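Local coordinates for rRNA adenine N-6-methyltransferase (Saccharopolyspora erythraea, PDB 6NVM), which dimethylates a single adenine of 23S rRNA using S-adenosyl-L-methionine, lowering the ribosome's affinity for macrolide, lincosamide and streptogramin B antibiotics, at residues Arg233-Val238 / Trp285-Phe289; Gly247-Ala251 / Val271-Ala275. One frame throughout, in Å; residues are numbered along the deposited sequence.

Interaction 1: Arg233-Val238 / Trp285-Phe289; sequences RYESMV and WLRLF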
loop_
_atom_site.group_PDB
_atom_site.type_symbol
_atom_site.label_atom_id
_atom_site.label_comp_id
_atom_site.label_asym_id
_atom_site.label_seq_id
_atom_site.Cartn_x
_atom_site.Cartn_y
_atom_site.Cartn_z
ATOM N N ARG A 233 13.486 -15.007 8.932
ATOM C CA ARG A 233 13.782 -16.160 8.090
ATOM C C ARG A 233 12.883 -16.177 6.857
ATOM O O ARG A 233 13.330 -16.536 5.760
ATOM C CB ARG A 233 13.644 -17.451 8.897
ATOM C CG ARG A 233 14.734 -17.614 9.965
ATOM C CD ARG A 233 14.816 -19.036 10.508
ATOM N NE ARG A 233 13.549 -19.482 11.087
ATOM C CZ ARG A 233 13.145 -19.215 12.326
ATOM N NH1 ARG A 233 13.902 -18.499 13.148
ATOM N NH2 ARG A 233 11.971 -19.667 12.746
ATOM N N TYR A 234 11.620 -15.772 7.012
ATOM C CA TYR A 234 10.730 -15.639 5.861
ATOM C C TYR A 234 11.264 -14.606 4.877
ATOM O O TYR A 234 11.315 -14.852 3.666
ATOM C CB TYR A 234 9.327 -15.253 6.332
ATOM C CG TYR A 234 8.376 -14.852 5.224
ATOM C CD1 TYR A 234 7.639 -15.805 4.535
ATOM C CD2 TYR A 234 8.208 -13.517 4.876
ATOM C CE1 TYR A 234 6.758 -15.440 3.525
ATOM C CE2 TYR A 234 7.333 -13.143 3.869
ATOM C CZ TYR A 234 6.609 -14.107 3.200
ATOM O OH TYR A 234 5.737 -13.736 2.203
ATOM N N GLU A 235 11.639 -13.429 5.383
ATOM C CA GLU A 235 12.156 -12.376 4.514
ATOM C C GLU A 235 13.407 -12.837 3.777
ATOM O O GLU A 235 13.591 -12.524 2.594
ATOM C CB GLU A 235 12.437 -11.120 5.342
ATOM C CG GLU A 235 11.166 -10.473 5.898
ATOM C CD GLU A 235 11.424 -9.515 7.054
ATOM O OE1 GLU A 235 12.525 -9.559 7.651
ATOM O OE2 GLU A 235 10.513 -8.720 7.376
ATOM N N SER A 236 14.270 -13.596 4.451
ATOM C CA SER A 236 15.468 -14.112 3.800
ATOM C C SER A 236 15.115 -15.089 2.684
ATOM O O SER A 236 15.766 -15.100 1.633
ATOM C CB SER A 236 16.375 -14.777 4.834
ATOM O OG SER A 236 17.529 -15.319 4.223
ATOM N N MET A 237 14.091 -15.919 2.894
ATOM C CA MET A 237 13.670 -16.859 1.858
ATOM C C MET A 237 13.131 -16.126 0.635
ATOM O O MET A 237 13.444 -16.493 -0.504
ATOM C CB MET A 237 12.610 -17.811 2.413
ATOM C CG MET A 237 12.000 -18.769 1.379
ATOM S SD MET A 237 10.375 -19.386 1.852
ATOM C CE MET A 237 9.380 -17.894 1.707
ATOM N N VAL A 238 12.299 -15.105 0.849
ATOM C CA VAL A 238 11.732 -14.358 -0.269
ATOM C C VAL A 238 12.836 -13.651 -1.042
ATOM O O VAL A 238 12.884 -13.708 -2.276
ATOM C CB VAL A 238 10.665 -13.370 0.237
ATOM C CG1 VAL A 238 10.169 -12.488 -0.899
ATOM C CG2 VAL A 238 9.499 -14.135 0.858
ATOM N N TRP A 285 3.644 -18.501 -0.771
ATOM C CA TRP A 285 4.897 -18.177 -0.098
ATOM C C TRP A 285 4.841 -18.538 1.382
ATOM O O TRP A 285 5.818 -19.052 1.942
ATOM C CB TRP A 285 5.213 -16.691 -0.262
ATOM C CG TRP A 285 5.693 -16.289 -1.626
ATOM C CD1 TRP A 285 5.037 -15.497 -2.523
ATOM C CD2 TRP A 285 6.943 -16.634 -2.237
ATOM N NE1 TRP A 285 5.797 -15.332 -3.654
ATOM C CE2 TRP A 285 6.971 -16.023 -3.505
ATOM C CE3 TRP A 285 8.036 -17.408 -1.837
ATOM C CZ2 TRP A 285 8.047 -16.164 -4.380
ATOM C CZ3 TRP A 285 9.108 -17.543 -2.708
ATOM C CH2 TRP A 285 9.102 -16.924 -3.963
ATOM N N LEU A 286 3.710 -18.264 2.037
ATOM C CA LEU A 286 3.568 -18.606 3.452
ATOM C C LEU A 286 3.635 -20.114 3.665
ATOM O O LEU A 286 4.304 -20.596 4.587
ATOM C CB LEU A 286 2.249 -18.061 3.993
ATOM C CG LEU A 286 2.099 -16.547 4.080
ATOM C CD1 LEU A 286 0.656 -16.193 4.459
ATOM C CD2 LEU A 286 3.080 -16.000 5.087
ATOM N N ARG A 287 2.925 -20.877 2.836
ATOM C CA ARG A 287 2.968 -22.331 2.953
ATOM C C ARG A 287 4.365 -22.865 2.662
ATOM O O ARG A 287 4.845 -23.777 3.345
ATOM C CB ARG A 287 1.948 -22.963 2.006
ATOM C CG ARG A 287 0.502 -22.874 2.496
ATOM C CD ARG A 287 -0.339 -24.029 1.947
ATOM N NE ARG A 287 -0.357 -24.038 0.486
ATOM C CZ ARG A 287 -1.172 -23.297 -0.257
ATOM N NH1 ARG A 287 -2.048 -22.481 0.316
ATOM N NH2 ARG A 287 -1.111 -23.370 -1.579
ATOM N N LEU A 288 5.026 -22.312 1.646
ATOM C CA LEU A 288 6.393 -22.715 1.336
ATOM C C LEU A 288 7.298 -22.527 2.547
ATOM O O LEU A 288 8.078 -23.418 2.902
ATOM C CB LEU A 288 6.907 -21.910 0.139
ATOM C CG LEU A 288 8.249 -22.299 -0.486
ATOM C CD1 LEU A 288 8.130 -23.636 -1.212
ATOM C CD2 LEU A 288 8.723 -21.202 -1.440
ATOM N N PHE A 289 7.203 -21.361 3.195
ATOM C CA PHE A 289 8.052 -21.086 4.349
ATOM C C PHE A 289 7.693 -21.992 5.516
ATOM O O PHE A 289 8.576 -22.491 6.218
ATOM C CB PHE A 289 7.930 -19.619 4.763
ATOM C CG PHE A 289 8.688 -19.296 6.020
ATOM C CD1 PHE A 289 10.070 -19.253 6.012
ATOM C CD2 PHE A 289 8.020 -19.063 7.213
ATOM C CE1 PHE A 289 10.776 -18.976 7.165
ATOM C CE2 PHE A 289 8.721 -18.784 8.373
ATOM C CZ PHE A 289 10.101 -18.743 8.349
#

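Interaction 2: Gly247-Ala251 / Val271-Ala275; sequences GNIQA and VGGGA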
loop_
_atom_site.group_PDB
_atom_site.type_symbol
_atom_site.label_atom_id
_atom_site.label_comp_id
_atom_site.label_asym_id
_atom_site.label_seq_id
_atom_site.Cartn_x
_atom_site.Cartn_y
_atom_site.Cartn_z
ATOM N N GLY A 247 18.531 -20.407 -11.670
ATOM C CA GLY A 247 17.660 -20.520 -12.822
ATOM C C GLY A 247 16.188 -20.606 -12.470
ATOM O O GLY A 247 15.353 -19.961 -13.113
ATOM N N ASN A 248 15.855 -21.397 -11.453
ATOM C CA ASN A 248 14.472 -21.623 -11.058
ATOM C C ASN A 248 14.342 -21.496 -9.545
ATOM O O ASN A 248 15.333 -21.485 -8.807
ATOM C CB ASN A 248 13.983 -23.001 -11.526
ATOM C CG ASN A 248 14.980 -24.101 -11.232
ATOM O OD1 ASN A 248 15.016 -24.643 -10.130
ATOM N ND2 ASN A 248 15.805 -24.436 -12.221
ATOM N N ILE A 249 13.096 -21.399 -9.083
ATOM C CA ILE A 249 12.857 -21.250 -7.652
ATOM C C ILE A 249 13.432 -22.437 -6.889
ATOM O O ILE A 249 14.000 -22.277 -5.804
ATOM C CB ILE A 249 11.354 -21.061 -7.367
ATOM C CG1 ILE A 249 11.140 -20.797 -5.876
ATOM C CG2 ILE A 249 10.548 -22.285 -7.809
ATOM C CD1 ILE A 249 9.739 -20.378 -5.522
ATOM N N GLN A 250 13.313 -23.643 -7.445
ATOM C CA GLN A 250 13.877 -24.806 -6.771
ATOM C C GLN A 250 15.386 -24.669 -6.616
ATOM O O GLN A 250 15.937 -24.950 -5.545
ATOM C CB GLN A 250 13.532 -26.082 -7.534
ATOM C CG GLN A 250 14.056 -27.348 -6.871
ATOM C CD GLN A 250 13.305 -28.592 -7.308
ATOM O OE1 GLN A 250 12.891 -28.703 -8.461
ATOM N NE2 GLN A 250 13.114 -29.527 -6.383
ATOM N N ALA A 251 16.071 -24.228 -7.675
ATOM C CA ALA A 251 17.522 -24.089 -7.614
ATOM C C ALA A 251 17.929 -23.040 -6.588
ATOM O O ALA A 251 18.905 -23.225 -5.851
ATOM C CB ALA A 251 18.069 -23.731 -8.994
ATOM N N VAL A 271 3.443 -25.347 -5.484
ATOM C CA VAL A 271 4.284 -24.566 -6.384
ATOM C C VAL A 271 5.189 -25.515 -7.155
ATOM O O VAL A 271 5.754 -26.452 -6.582
ATOM C CB VAL A 271 5.112 -23.533 -5.593
ATOM C CG1 VAL A 271 6.109 -22.823 -6.483
ATOM C CG2 VAL A 271 4.172 -22.522 -4.910
ATOM N N GLY A 272 5.315 -25.279 -8.458
ATOM C CA GLY A 272 6.236 -26.058 -9.264
ATOM C C GLY A 272 7.675 -25.608 -9.082
ATOM O O GLY A 272 7.964 -24.437 -8.847
ATOM N N GLY A 273 8.594 -26.566 -9.215
ATOM C CA GLY A 273 10.009 -26.267 -9.085
ATOM C C GLY A 273 10.521 -25.273 -10.106
ATOM O O GLY A 273 11.545 -24.624 -9.865
ATOM N N GLY A 274 9.832 -25.130 -11.234
ATOM C CA GLY A 274 10.246 -24.189 -12.257
ATOM C C GLY A 274 9.359 -22.964 -12.331
ATOM O O GLY A 274 9.383 -22.235 -13.326
ATOM N N ALA A 275 8.588 -22.716 -11.273
ATOM C CA ALA A 275 7.609 -21.639 -11.289
ATOM C C ALA A 275 8.273 -20.285 -11.515
ATOM O O ALA A 275 9.391 -20.026 -11.061
ATOM C CB ALA A 275 6.829 -21.614 -9.977
#

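Interaction 1: Arg233-Val238 / Trp285-Phe289
F289 lays one face of its ring over the start of Y234: the CB of Y234 stands 3.9 Å from the centroid of the F289 ring, almost exactly on the ring normal, a CH-pi contact. The tyrosine ring continues from there edge-on, so the two aromatics form a T-shaped pair with planes at 88°, Y234 giving the edge and F289 the face. With its CG anti to the backbone N, the phenyl reaches across to the backbone of the facing helix, and CE1 of F289 comes to 3.5 Å from C of R233. CB of R233 packs on the same end of the ring; its chain carries on past CZ of F289, and NE forms a salt bridge with D293.

Further along Y234, CB of F289 lies in the plane of the tyrosine ring, at its edge, 3.8 Å from CD1 of Y234. The methyl CD2 of L286 meets CE1 of Y234 obliquely, and the buried hydroxyl beyond is satisfied by the carbonyl O of V186. The contact belongs to the helical C-terminal domain that rRNA adenine dimethylases carry after their Rossmann-like, SAM-binding sheet; here the axes of 233-238 and 285-289, from helices 228-243 and 282-292, approach to 10.6 Å at 111°.

M237, modelled in two conformations of which one is described, comes to the edge of the F289 ring. Its sulfur sits 5.4 Å from the centroid, a Met-aromatic contact. The bend at chi3 (69°) folds the methyl back between two residues one turn apart on helix 282-292, so that CE of M237 is 3.8 Å from both CB of F289 and CE3 of W285. CD2 of L288 touches the sulfur, and CG2 of V238 approaches the W285 indole more distantly.

Interaction 2: Gly247-Ala251 / Val271-Ala275
V271 meets I249 through methyl groups alone, CG1 of V271 lying 4.5 Å from CD1 of I249. At G272 a type I beta turn begins, closed by A275 N bonding back to G272 O, and that same carbonyl oxygen lies 3.5 Å from CG2 of I249. G273 makes the polar link: its O accepts from Q250 N at 3.2 Å, in the carbonyl plane and on a lone pair, and the CB atoms of N248 and Q250 crowd the same oxygen. OE1 of Q250 lies 3.8 Å from CA of G273. G274 places its CA 4.0 Å from CB of N248, the N-cap residue. A chi1 of 46° swings the N248 amide over the helix start, and its OD1 takes A251 N at 2.7 Å, from above the carbonyl plane. A275 ends the turn with its CB against CG2 of I249. The turn thus docks on the first turn of helix 249-254, in the connection from helix 259-269 to helix 282-292; Q250 and V271 rest on L266 of the former, I249 on W285 of the latter.

Overall arrangement
Both contacts lie in the helical part of the chain, on the same side of its centre, and interaction 2 is nested within the loop that interaction 1 closes. Interaction 1 joins two helices through a buried apolar interface of aromatic, sulfur and methyl groups. Interaction 2 is smaller, 233 Å² against 418 Å², and only partly buried; it sets a glycine-rich turn against a helix start, with one backbone hydrogen bond beside the packing of I249. They meet where CD1 of I249 packs on CH2 of W285 at 3.8 Å and, more loosely, on CD2 of L288, so helix 282-292, part of interaction 1, backs I249 in interaction 2. Both lie away from the predicted SAM-binding residues.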